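Local structure of hypothetical protein Atu0492 (Agrobacterium tumefaciens, 2GMY) at residues Val18-Gly29 with Lys122-Trp133. The protein is of unknown function but, as a member of the carboxymuconolactone decarboxylase family, probably serves in antioxidant defence like AhpD. Numbering follows the deposited sequence.
Sequences VMALENYVQSSG and KITVAIGAINTW
Val-25 packs against the small residues Ala-126 and Ala-129, and Leu-21 against Ala-129, an instructive case of bulk on one helix answered by shallowness on the other. The Ala-129 methyl is touched from two sides, about a right angle apart, with Val-25 CG2 4.0 Å and Leu-21 CD2 4.1 Å from its CB. Val-25 straddles one turn, its other branch, CG1, resting on Ala-126 CB. Here the backbones come nearest, and the short axes approach to 9.9 Å, with 144° between their N-to-C directions. Leu-21 CD1 reaches on to Val-125 CG1, whose side chain also meets Val-18 of a second subunit.

Larger groups fill the ends. The Trp-133 indole leans across to helix 12-26, where Val-18 CG1, held anti to its backbone N (chi1 -178°), lies over one face of the six-membered ring, 3.5 Å from its centroid, in CH-pi contact. Met-19 SD comes in obliquely, a Met-aromatic contact 3.5 Å from Trp-133 CH2. Trp-133 NE1 donates to the anti side of Glu-22 OE1 (2.8 Å) in a bent bond, tilted out of the carboxylate plane, while Glu-22 OE2 salt-bridges Lys-39. At the far end, the extended Lys-122 passes Tyr-24 OH, and its NZ donates a hydrogen bond to Ser-28 O (2.8 Å). Together these dock an N-terminal helix antiparallel onto the long C-terminal helix of an all-helical AhpD-like subunit.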
# COMPACT_ATOMS: atom_id res chain seq x y z
N VAL A 18 -6.00 -12.02 -28.95
CA VAL A 18 -6.58 -11.00 -28.08
C VAL A 18 -7.72 -10.28 -28.80
O VAL A 18 -8.75 -10.00 -28.18
CB VAL A 18 -5.53 -10.00 -27.54
CG1 VAL A 18 -6.18 -8.98 -26.63
CG2 VAL A 18 -4.43 -10.72 -26.78
N MET A 19 -7.56 -10.04 -30.10
CA MET A 19 -8.63 -9.43 -30.91
C MET A 19 -9.90 -10.28 -30.97
O MET A 19 -11.01 -9.72 -31.02
CB MET A 19 -8.14 -9.08 -32.32
CG MET A 19 -7.25 -7.84 -32.38
SD MET A 19 -7.94 -6.25 -31.75
CE MET A 19 -9.64 -6.24 -32.27
N ALA A 20 -9.75 -11.60 -30.94
CA ALA A 20 -10.91 -12.50 -30.91
C ALA A 20 -11.68 -12.35 -29.60
O ALA A 20 -12.92 -12.33 -29.59
CB ALA A 20 -10.50 -13.94 -31.15
N LEU A 21 -10.96 -12.22 -28.49
CA LEU A 21 -11.62 -12.01 -27.20
C LEU A 21 -12.35 -10.67 -27.18
O LEU A 21 -13.49 -10.58 -26.71
CB LEU A 21 -10.63 -12.11 -26.04
CG LEU A 21 -11.22 -11.90 -24.64
CD1 LEU A 21 -12.40 -12.84 -24.35
CD2 LEU A 21 -10.13 -12.06 -23.58
N GLU A 22 -11.68 -9.64 -27.71
CA GLU A 22 -12.29 -8.32 -27.84
C GLU A 22 -13.58 -8.37 -28.66
O GLU A 22 -14.59 -7.77 -28.29
CB GLU A 22 -11.28 -7.37 -28.48
CG GLU A 22 -11.75 -5.92 -28.63
CD GLU A 22 -12.08 -5.27 -27.29
OE1 GLU A 22 -11.38 -5.55 -26.29
OE2 GLU A 22 -13.04 -4.47 -27.25
N ASN A 23 -13.55 -9.10 -29.77
CA ASN A 23 -14.73 -9.28 -30.61
C ASN A 23 -15.87 -9.96 -29.84
O ASN A 23 -17.03 -9.58 -30.01
CB ASN A 23 -14.33 -10.08 -31.86
CG ASN A 23 -15.46 -10.18 -32.87
OD1 ASN A 23 -16.28 -9.27 -33.03
ND2 ASN A 23 -15.50 -11.32 -33.56
N TYR A 24 -15.55 -10.94 -29.00
CA TYR A 24 -16.59 -11.51 -28.15
C TYR A 24 -17.23 -10.43 -27.27
O TYR A 24 -18.45 -10.31 -27.22
CB TYR A 24 -16.13 -12.68 -27.28
CG TYR A 24 -17.20 -12.94 -26.25
CD1 TYR A 24 -18.40 -13.53 -26.63
CD2 TYR A 24 -17.06 -12.49 -24.93
CE1 TYR A 24 -19.43 -13.71 -25.73
CE2 TYR A 24 -18.09 -12.67 -24.01
CZ TYR A 24 -19.27 -13.28 -24.42
OH TYR A 24 -20.29 -13.47 -23.52
N VAL A 25 -16.39 -9.67 -26.57
CA VAL A 25 -16.90 -8.67 -25.64
C VAL A 25 -17.85 -7.72 -26.36
O VAL A 25 -18.97 -7.48 -25.90
CB VAL A 25 -15.78 -7.87 -24.96
CG1 VAL A 25 -16.37 -6.75 -24.10
CG2 VAL A 25 -14.92 -8.82 -24.09
N GLN A 26 -17.41 -7.23 -27.52
CA GLN A 26 -18.18 -6.28 -28.32
C GLN A 26 -19.56 -6.80 -28.73
O GLN A 26 -20.51 -6.03 -28.80
CB GLN A 26 -17.39 -5.87 -29.56
CG GLN A 26 -16.23 -4.95 -29.24
CD GLN A 26 -16.64 -3.78 -28.37
OE1 GLN A 26 -17.49 -2.97 -28.74
NE2 GLN A 26 -16.05 -3.70 -27.18
N SER A 27 -19.67 -8.09 -29.02
CA SER A 27 -20.95 -8.60 -29.50
C SER A 27 -21.65 -9.45 -28.45
O SER A 27 -22.57 -10.21 -28.76
CB SER A 27 -20.76 -9.39 -30.79
OG SER A 27 -19.77 -10.37 -30.64
N SER A 28 -21.22 -9.30 -27.19
CA SER A 28 -21.73 -10.14 -26.12
C SER A 28 -23.19 -9.89 -25.75
O SER A 28 -23.84 -10.75 -25.16
CB SER A 28 -20.87 -9.97 -24.86
OG SER A 28 -21.04 -8.67 -24.34
N GLY A 29 -23.70 -8.70 -26.09
CA GLY A 29 -25.05 -8.31 -25.70
C GLY A 29 -25.09 -7.30 -24.56
O GLY A 29 -26.13 -6.69 -24.29
N LYS A 122 -20.50 -11.88 -18.38
CA LYS A 122 -20.09 -11.00 -19.51
C LYS A 122 -19.27 -9.81 -19.01
O LYS A 122 -18.22 -9.48 -19.56
CB LYS A 122 -21.33 -10.50 -20.27
CG LYS A 122 -22.12 -11.62 -20.93
CD LYS A 122 -23.34 -11.05 -21.63
CE LYS A 122 -24.07 -12.15 -22.38
NZ LYS A 122 -25.31 -11.59 -22.99
N ILE A 123 -19.75 -9.17 -17.95
CA ILE A 123 -19.04 -8.05 -17.33
C ILE A 123 -17.63 -8.44 -16.89
O ILE A 123 -16.66 -7.70 -17.14
CB ILE A 123 -19.84 -7.54 -16.12
CG1 ILE A 123 -21.05 -6.75 -16.59
CG2 ILE A 123 -18.98 -6.66 -15.18
CD1 ILE A 123 -22.13 -6.65 -15.53
N THR A 124 -17.52 -9.59 -16.22
CA THR A 124 -16.25 -10.00 -15.62
C THR A 124 -15.23 -10.41 -16.70
O THR A 124 -14.05 -10.10 -16.59
CB THR A 124 -16.47 -11.06 -14.53
OG1 THR A 124 -17.44 -10.58 -13.58
CG2 THR A 124 -15.17 -11.34 -13.80
N VAL A 125 -15.70 -11.05 -17.76
CA VAL A 125 -14.82 -11.31 -18.91
C VAL A 125 -14.38 -9.99 -19.55
O VAL A 125 -13.21 -9.83 -19.92
CB VAL A 125 -15.54 -12.22 -19.94
CG1 VAL A 125 -14.74 -12.33 -21.23
CG2 VAL A 125 -15.78 -13.62 -19.34
N ALA A 126 -15.30 -9.03 -19.67
CA ALA A 126 -14.96 -7.71 -20.21
C ALA A 126 -13.87 -7.03 -19.34
O ALA A 126 -12.92 -6.45 -19.87
CB ALA A 126 -16.20 -6.84 -20.31
N ILE A 127 -13.99 -7.13 -18.02
CA ILE A 127 -12.97 -6.58 -17.12
C ILE A 127 -11.64 -7.28 -17.37
O ILE A 127 -10.59 -6.64 -17.42
CB ILE A 127 -13.39 -6.71 -15.64
CG1 ILE A 127 -14.63 -5.84 -15.34
CG2 ILE A 127 -12.24 -6.27 -14.69
CD1 ILE A 127 -15.38 -6.21 -14.04
N GLY A 128 -11.68 -8.60 -17.53
CA GLY A 128 -10.45 -9.36 -17.84
C GLY A 128 -9.82 -8.89 -19.15
O GLY A 128 -8.60 -8.67 -19.21
N ALA A 129 -10.66 -8.72 -20.18
CA ALA A 129 -10.18 -8.30 -21.50
C ALA A 129 -9.47 -6.94 -21.46
O ALA A 129 -8.36 -6.81 -21.98
CB ALA A 129 -11.32 -8.30 -22.51
N ILE A 130 -10.07 -5.94 -20.82
CA ILE A 130 -9.41 -4.63 -20.79
C ILE A 130 -8.14 -4.72 -19.95
O ILE A 130 -7.14 -4.09 -20.27
CB ILE A 130 -10.35 -3.48 -20.34
CG1 ILE A 130 -9.64 -2.12 -20.45
CG2 ILE A 130 -10.94 -3.76 -18.97
CD1 ILE A 130 -9.17 -1.77 -21.89
N ASN A 131 -8.17 -5.54 -18.91
CA ASN A 131 -6.97 -5.70 -18.09
C ASN A 131 -5.80 -6.29 -18.89
O ASN A 131 -4.63 -5.99 -18.62
CB ASN A 131 -7.28 -6.51 -16.83
CG ASN A 131 -7.67 -5.62 -15.67
OD1 ASN A 131 -6.81 -5.13 -14.93
ND2 ASN A 131 -8.97 -5.36 -15.53
N THR A 132 -6.13 -7.11 -19.89
CA THR A 132 -5.13 -7.65 -20.81
C THR A 132 -4.62 -6.55 -21.74
O THR A 132 -3.40 -6.35 -21.87
CB THR A 132 -5.69 -8.86 -21.57
OG1 THR A 132 -5.83 -9.95 -20.65
CG2 THR A 132 -4.73 -9.29 -22.68
N TRP A 133 -5.52 -5.82 -22.39
CA TRP A 133 -5.08 -4.72 -23.26
C TRP A 133 -4.23 -3.71 -22.50
O TRP A 133 -3.20 -3.24 -23.01
CB TRP A 133 -6.27 -3.99 -23.89
CG TRP A 133 -6.97 -4.74 -24.98
CD1 TRP A 133 -8.27 -5.16 -24.97
CD2 TRP A 133 -6.42 -5.12 -26.25
NE1 TRP A 133 -8.56 -5.79 -26.17
CE2 TRP A 133 -7.45 -5.78 -26.96
CE3 TRP A 133 -5.16 -4.97 -26.85
CZ2 TRP A 133 -7.25 -6.30 -28.27
CZ3 TRP A 133 -4.96 -5.48 -28.14
CH2 TRP A 133 -6.01 -6.14 -28.83